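Local coordinates for protein 1-deoxy-D-xylulose 5-phosphate reductoisomerase (Zymomonas mobilis, PDB 1R0K) that catalyses the NADPH-dependent rearrangement and reduction of 1-deoxy-D-xylulose 5-phosphate to 2-C-methyl-D-erythritol 4-phosphate in isoprenoid biosynthesis, using a divalent metal ion, at residues 156-161 / 277-282; 249-252 / 256-259; 94-99 / 272-277. One frame throughout, in Å; residues are numbered along the deposited sequence.

In the fold
From the N terminus, the first contact segment met is 94-99, on strand 96-99 of the seven-stranded parallel sheet; its partner in contact 3 is helix 267-275. Next comes helix 151-159, the first half of contact 1, and then the hairpin of strands 246-252 and 257-261, where contact 2 closes a short turn. Helix 267-275 completes contact 3, and the loop after it completes contact 1. Contacts 1 and 3 therefore cross along the sequence and share P277, while contact 2 lies within the span of both. Contact 3 ties the Rossmann-like NADPH domain to helix 267-275, contact 1 ties helix 151-159 to the connection after it, and contact 2 pairs the hairpin on which helix 151-159 packs.

Contact 1 of 3, residues 156-161 / 277-282; sequences IFQCFP and PKRMET
Q158 and R279 meet through their polar ends: the guanidinium of R279 presents its outer edge, NH1 and NH2 together, to the single oxygen OE1 of Q158. The two bonds are equal in length, NH1 to OE1 and NH2 to OE1 both measuring 3.0 Å, and both are bent, with N-H...O angles of 146° and 144°. The oxygen lies close to the guanidinium plane, yet both nitrogens stand above the amide's own carbonyl plane, on the same face of it. The amide and guanidinium planes are steeply inclined, 73° apart. The glutamine runs out extended beyond CG; bent at chi2, the arginine chain still reaches across to Q158, spanning the gap left by backbones 10.7 Å apart (CA of Q158 to CA of P277). The contact thus joins helix 151-159 to the irregular connection that follows helix 267-275, through one pair of long side chains at the dimer interface. Helix 151-159 also carries S151 and E152, predicted to bind substrate and, for E152, the metal; the side chain of Q158 is about 9 Å from that of S151. The far end of the amide is held too, since NE2 of Q158 bonds to OD1 of N154, which helps fix the rotation of the group. The second subunit adds further partners: its D254 forms a salt bridge with NH1 of R279, its Y252 makes a cation-pi contact with the same arginine, and its S256 hydrogen-bonds through OG to OE1 of Q158.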
# COMPACT_ATOMS: atom_id res chain seq x y z
N ILE B 156 -1.49 -8.52 2.40
CA ILE B 156 -1.13 -8.86 1.02
C ILE B 156 -2.33 -8.63 0.12
O ILE B 156 -2.23 -8.01 -0.93
CB ILE B 156 -0.67 -10.32 0.91
CG1 ILE B 156 0.62 -10.51 1.72
CG2 ILE B 156 -0.45 -10.68 -0.56
CD1 ILE B 156 1.05 -11.96 1.87
N PHE B 157 -3.48 -9.12 0.56
CA PHE B 157 -4.71 -8.96 -0.20
C PHE B 157 -5.01 -7.48 -0.54
O PHE B 157 -5.41 -7.17 -1.67
CB PHE B 157 -5.87 -9.58 0.57
CG PHE B 157 -7.14 -9.63 -0.21
CD1 PHE B 157 -7.94 -8.50 -0.33
CD2 PHE B 157 -7.52 -10.80 -0.85
CE1 PHE B 157 -9.10 -8.55 -1.08
CE2 PHE B 157 -8.68 -10.85 -1.60
CZ PHE B 157 -9.48 -9.72 -1.72
N GLN B 158 -4.82 -6.59 0.43
CA GLN B 158 -5.08 -5.16 0.21
C GLN B 158 -4.08 -4.49 -0.74
O GLN B 158 -4.34 -3.41 -1.23
CB GLN B 158 -5.09 -4.41 1.55
CG GLN B 158 -6.27 -4.77 2.46
CD GLN B 158 -6.41 -3.83 3.65
OE1 GLN B 158 -6.29 -2.61 3.51
NE2 GLN B 158 -6.68 -4.40 4.82
N CYS B 159 -2.96 -5.15 -0.98
CA CYS B 159 -1.92 -4.62 -1.86
C CYS B 159 -1.75 -5.45 -3.14
O CYS B 159 -0.88 -5.15 -3.96
CB CYS B 159 -0.57 -4.60 -1.13
SG CYS B 159 -0.55 -3.67 0.42
N PHE B 160 -2.57 -6.48 -3.30
CA PHE B 160 -2.50 -7.41 -4.43
C PHE B 160 -3.33 -7.05 -5.66
O PHE B 160 -4.47 -6.60 -5.54
CB PHE B 160 -2.93 -8.81 -3.93
CG PHE B 160 -2.59 -9.93 -4.87
CD1 PHE B 160 -1.32 -10.49 -4.87
CD2 PHE B 160 -3.54 -10.43 -5.76
CE1 PHE B 160 -0.99 -11.54 -5.74
CE2 PHE B 160 -3.23 -11.47 -6.64
CZ PHE B 160 -1.95 -12.03 -6.63
N PRO B 161 -2.77 -7.25 -6.86
CA PRO B 161 -3.52 -6.93 -8.08
C PRO B 161 -4.45 -8.10 -8.44
O PRO B 161 -4.09 -8.97 -9.22
CB PRO B 161 -2.42 -6.74 -9.12
CG PRO B 161 -1.43 -7.79 -8.71
CD PRO B 161 -1.39 -7.65 -7.18
N PRO B 277 -16.68 -5.19 -0.85
CA PRO B 277 -15.66 -4.34 -1.48
C PRO B 277 -15.61 -2.89 -0.98
O PRO B 277 -14.86 -2.08 -1.52
CB PRO B 277 -16.02 -4.44 -2.96
CG PRO B 277 -17.52 -4.46 -2.91
CD PRO B 277 -17.79 -5.45 -1.79
N LYS B 278 -16.42 -2.57 0.02
CA LYS B 278 -16.44 -1.22 0.58
C LYS B 278 -15.51 -1.18 1.79
O LYS B 278 -14.81 -2.15 2.07
CB LYS B 278 -17.86 -0.85 1.02
CG LYS B 278 -18.90 -0.97 -0.07
CD LYS B 278 -20.29 -0.64 0.47
CE LYS B 278 -21.34 -0.68 -0.64
NZ LYS B 278 -22.69 -0.35 -0.11
N ARG B 279 -15.51 -0.06 2.49
CA ARG B 279 -14.70 0.10 3.69
C ARG B 279 -15.63 0.56 4.80
O ARG B 279 -16.63 1.25 4.53
CB ARG B 279 -13.60 1.14 3.48
CG ARG B 279 -12.51 0.74 2.50
CD ARG B 279 -11.43 -0.11 3.17
NE ARG B 279 -10.34 -0.41 2.24
CZ ARG B 279 -9.16 -0.90 2.61
NH1 ARG B 279 -8.90 -1.16 3.88
NH2 ARG B 279 -8.23 -1.13 1.69
N MET B 280 -15.33 0.18 6.03
CA MET B 280 -16.14 0.58 7.16
C MET B 280 -15.24 1.11 8.25
O MET B 280 -14.06 0.77 8.31
CB MET B 280 -16.92 -0.61 7.72
CG MET B 280 -16.05 -1.65 8.40
SD MET B 280 -16.95 -3.14 8.87
CE MET B 280 -17.87 -2.56 10.32
N GLU B 281 -15.78 1.95 9.11
CA GLU B 281 -14.98 2.48 10.19
C GLU B 281 -14.87 1.42 11.29
O GLU B 281 -15.77 0.59 11.45
CB GLU B 281 -15.62 3.75 10.75
CG GLU B 281 -14.81 4.38 11.87
CD GLU B 281 -15.21 5.81 12.12
OE1 GLU B 281 -16.41 6.06 12.37
OE2 GLU B 281 -14.31 6.69 12.08
N THR B 282 -13.75 1.41 12.00
CA THR B 282 -13.57 0.49 13.12
C THR B 282 -12.87 1.35 14.17
O THR B 282 -12.35 2.42 13.86
CB THR B 282 -12.66 -0.72 12.81
OG1 THR B 282 -11.29 -0.31 12.80
CG2 THR B 282 -13.02 -1.34 11.45

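Contact 2 of 3, residues 249-252 / 256-259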
# COMPACT_ATOMS: atom_id res chain seq x y z
N MET B 249 3.92 -6.88 2.10
CA MET B 249 3.97 -6.03 0.92
C MET B 249 3.92 -6.79 -0.40
O MET B 249 4.15 -8.00 -0.45
CB MET B 249 5.26 -5.21 0.97
CG MET B 249 5.56 -4.59 2.32
SD MET B 249 7.12 -3.65 2.34
CE MET B 249 8.22 -4.83 3.08
N VAL B 250 3.64 -6.04 -1.46
CA VAL B 250 3.59 -6.60 -2.81
C VAL B 250 4.30 -5.65 -3.77
O VAL B 250 3.95 -4.47 -3.84
CB VAL B 250 2.13 -6.77 -3.31
CG1 VAL B 250 2.14 -7.30 -4.74
CG2 VAL B 250 1.36 -7.72 -2.41
N GLU B 251 5.30 -6.15 -4.48
CA GLU B 251 6.00 -5.30 -5.44
C GLU B 251 5.47 -5.59 -6.84
O GLU B 251 5.28 -6.75 -7.22
CB GLU B 251 7.51 -5.53 -5.43
CG GLU B 251 8.25 -4.50 -6.30
CD GLU B 251 9.74 -4.76 -6.40
OE1 GLU B 251 10.36 -5.07 -5.36
OE2 GLU B 251 10.29 -4.64 -7.51
N TYR B 252 5.25 -4.52 -7.60
CA TYR B 252 4.74 -4.62 -8.95
C TYR B 252 5.89 -4.50 -9.96
O TYR B 252 6.98 -4.07 -9.61
CB TYR B 252 3.71 -3.51 -9.20
CG TYR B 252 2.42 -3.70 -8.42
CD1 TYR B 252 2.42 -3.72 -7.02
CD2 TYR B 252 1.22 -3.91 -9.08
CE1 TYR B 252 1.23 -3.96 -6.31
CE2 TYR B 252 0.04 -4.14 -8.39
CZ TYR B 252 0.05 -4.17 -7.01
OH TYR B 252 -1.13 -4.42 -6.34
N SER B 256 7.06 -0.49 -8.07
CA SER B 256 6.22 -0.01 -6.99
C SER B 256 5.95 -1.10 -5.96
O SER B 256 5.64 -2.24 -6.29
CB SER B 256 4.90 0.51 -7.54
OG SER B 256 4.03 0.88 -6.49
N ILE B 257 6.10 -0.75 -4.69
CA ILE B 257 5.83 -1.70 -3.63
C ILE B 257 4.69 -1.13 -2.80
O ILE B 257 4.80 -0.03 -2.24
CB ILE B 257 7.06 -1.90 -2.73
CG1 ILE B 257 8.21 -2.50 -3.55
CG2 ILE B 257 6.70 -2.83 -1.57
CD1 ILE B 257 9.53 -2.56 -2.80
N LEU B 258 3.59 -1.86 -2.74
CA LEU B 258 2.45 -1.43 -1.95
C LEU B 258 2.52 -2.20 -0.65
O LEU B 258 2.72 -3.41 -0.64
CB LEU B 258 1.14 -1.74 -2.68
CG LEU B 258 0.94 -0.98 -4.00
CD1 LEU B 258 -0.43 -1.30 -4.59
CD2 LEU B 258 1.09 0.51 -3.74
N ALA B 259 2.36 -1.49 0.46
CA ALA B 259 2.42 -2.13 1.76
C ALA B 259 1.20 -1.76 2.59
O ALA B 259 0.59 -0.71 2.39
CB ALA B 259 3.70 -1.70 2.48
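M249 to Y252 and S256 to A259 run antiparallel, their short strand axes 160° apart in direction and 4.5 Å apart at closest approach. V250 and L258 form the hydrogen-bonded pair, joined by N of V250 to O of L258 and by N of L258 to O of V250, each 2.9 Å. M249 with A259 and E251 with I257 are the flanking non-hydrogen-bonded pairs. Toward the turn, N of Y252 gives a shorter, straighter bond to O of S256, 2.7 Å at 168°, so the beta hairpin stays in register up to its connecting residues. On the face bearing M249, E251, I257 and A259, the methionine CG lies against the CB of A259 at 3.4 Å, a tight carbon contact, and its CB touches CG2 of I257. Beside them, the extended chain of E251, with CG anti to the backbone N (chi1 -172°), lays CG at 3.4 Å from CG1 of I257. V250 and L258 point to the other face, where the ring of Y252 meets L258 obliquely, CE1 to CD1 at 3.6 Å. The carboxylate of E251 is held by salt bridges to R169 and R170 of its own chain and a hydrogen bond to OG of S286 of the second subunit, which would probably stabilise its charge. Strand 246-252 is flanked by strand 168-175, helix 151-159 packs on V250 and L258, and OH of Y252 bonds to O of C159. Beyond strand 257-261 an antiparallel strand of the second subunit continues the sheet across the homodimer interface.

Contact 3 of 3, residues 94-99 / 272-277; sequences ADWTMA and HTLAWP
W96 and L274 both have CG anti to the backbone N, with chi1 of -171° in the tryptophan. In W96 this torsion helps extend the indole from strand 96-99 toward the helix; in L274, together with chi2, it puts CD1 over the middle of the six-membered ring. The methyl sits 3.5 Å from that ring's centroid and only 6° off its normal, which makes the contact a well-centred CH-pi interaction, with the two side chains crossing at about a right angle. On the opposite face, toward the rim, lies the backbone N of M98. The pyrrole edge is engaged as well: NE1 of W96 donates to the backbone O of T273, 2.9 Å away. That bond is bent, 140° at the hydrogen, and the nitrogen stands well above the carbonyl plane of T273 while the oxygen is tilted from the indole plane. T273 also brings OG1 to the ring edge, 3.5 Å from CZ2 of W96; the hydroxyl has its own bond to the carbonyl of I270, one turn back in the helix. Contacts at both face and edge would probably restrain the indole from turning. A leucine in place of W96 would probably leave the carbonyl of T273 without this indole donor and the methyl of L274 without its aromatic platform, opening a gap between strand and helix. Strand 96-99 lies between strands 5-10 and 119-122 in the parallel sheet of the Rossmann-like NADPH domain. M98, on the same strand, packs on I16, a predicted NADPH-binding residue. V7, T20 of helix 15-25 and A121 also touch W96, while L23 of that helix packs on L274, so helix 267-275 rests against both this sheet and helix 15-25.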
# COMPACT_ATOMS: atom_id res chain seq x y z
N ALA B 94 -25.89 -17.52 5.04
CA ALA B 94 -25.36 -16.19 5.30
C ALA B 94 -24.57 -15.65 4.10
O ALA B 94 -23.79 -16.38 3.50
CB ALA B 94 -24.46 -16.22 6.52
N ASP B 95 -24.78 -14.39 3.76
CA ASP B 95 -24.06 -13.81 2.64
C ASP B 95 -22.60 -13.64 3.03
O ASP B 95 -21.71 -13.70 2.18
CB ASP B 95 -24.64 -12.45 2.24
CG ASP B 95 -24.01 -11.89 0.98
OD1 ASP B 95 -24.20 -12.49 -0.10
OD2 ASP B 95 -23.31 -10.85 1.06
N TRP B 96 -22.35 -13.43 4.31
CA TRP B 96 -20.99 -13.24 4.80
C TRP B 96 -20.75 -14.20 5.95
O TRP B 96 -21.50 -14.21 6.93
CB TRP B 96 -20.79 -11.81 5.28
CG TRP B 96 -19.37 -11.47 5.59
CD1 TRP B 96 -18.41 -11.06 4.71
CD2 TRP B 96 -18.74 -11.49 6.88
NE1 TRP B 96 -17.23 -10.81 5.37
CE2 TRP B 96 -17.41 -11.06 6.71
CE3 TRP B 96 -19.19 -11.81 8.18
CZ2 TRP B 96 -16.50 -10.96 7.77
CZ3 TRP B 96 -18.29 -11.71 9.24
CH2 TRP B 96 -16.96 -11.28 9.03
N THR B 97 -19.70 -15.00 5.84
CA THR B 97 -19.37 -15.98 6.86
C THR B 97 -17.95 -15.84 7.38
O THR B 97 -17.00 -15.87 6.60
CB THR B 97 -19.50 -17.43 6.33
OG1 THR B 97 -20.85 -17.68 5.91
CG2 THR B 97 -19.12 -18.44 7.43
N MET B 98 -17.82 -15.68 8.69
CA MET B 98 -16.51 -15.59 9.30
C MET B 98 -16.18 -17.03 9.71
O MET B 98 -16.85 -17.60 10.58
CB MET B 98 -16.54 -14.68 10.54
CG MET B 98 -15.30 -14.78 11.43
SD MET B 98 -13.74 -14.50 10.56
CE MET B 98 -13.75 -12.74 10.43
N ALA B 99 -15.19 -17.62 9.06
CA ALA B 99 -14.78 -18.99 9.36
C ALA B 99 -13.64 -18.92 10.35
O ALA B 99 -12.48 -18.81 9.96
CB ALA B 99 -14.33 -19.69 8.09
N HIS B 272 -11.96 -5.05 7.13
CA HIS B 272 -11.75 -5.05 5.68
C HIS B 272 -12.54 -6.18 5.02
O HIS B 272 -13.16 -5.97 3.98
CB HIS B 272 -10.25 -5.18 5.36
CG HIS B 272 -9.96 -5.56 3.93
ND1 HIS B 272 -9.98 -6.87 3.49
CD2 HIS B 272 -9.67 -4.80 2.85
CE1 HIS B 272 -9.70 -6.90 2.20
NE2 HIS B 272 -9.52 -5.66 1.78
N THR B 273 -12.52 -7.36 5.62
CA THR B 273 -13.23 -8.48 5.01
C THR B 273 -14.74 -8.34 5.16
O THR B 273 -15.50 -8.79 4.31
CB THR B 273 -12.79 -9.85 5.61
OG1 THR B 273 -13.24 -9.95 6.97
CG2 THR B 273 -11.27 -9.98 5.58
N LEU B 274 -15.16 -7.70 6.25
CA LEU B 274 -16.58 -7.50 6.51
C LEU B 274 -17.21 -6.48 5.56
O LEU B 274 -18.30 -6.69 5.04
CB LEU B 274 -16.79 -7.09 7.98
CG LEU B 274 -18.24 -6.88 8.43
CD1 LEU B 274 -19.04 -8.15 8.16
CD2 LEU B 274 -18.29 -6.51 9.90
N ALA B 275 -16.51 -5.37 5.32
CA ALA B 275 -17.03 -4.33 4.44
C ALA B 275 -16.78 -4.57 2.95
O ALA B 275 -17.53 -4.05 2.11
CB ALA B 275 -16.44 -2.98 4.85
N TRP B 276 -15.74 -5.33 2.61
CA TRP B 276 -15.39 -5.60 1.21
C TRP B 276 -16.64 -5.80 0.35
O TRP B 276 -17.56 -6.52 0.75
CB TRP B 276 -14.51 -6.85 1.11
CG TRP B 276 -13.80 -6.93 -0.20
CD1 TRP B 276 -12.61 -6.34 -0.53
CD2 TRP B 276 -14.27 -7.56 -1.39
NE1 TRP B 276 -12.32 -6.56 -1.85
CE2 TRP B 276 -13.32 -7.30 -2.41
CE3 TRP B 276 -15.41 -8.31 -1.71
CZ2 TRP B 276 -13.48 -7.77 -3.72
CZ3 TRP B 276 -15.57 -8.78 -3.01
CH2 TRP B 276 -14.61 -8.51 -4.00
N PRO B 277 -16.68 -5.19 -0.85
CA PRO B 277 -15.66 -4.34 -1.48
C PRO B 277 -15.61 -2.89 -0.98
O PRO B 277 -14.86 -2.08 -1.52
CB PRO B 277 -16.02 -4.44 -2.96
CG PRO B 277 -17.52 -4.46 -2.91
CD PRO B 277 -17.79 -5.45 -1.79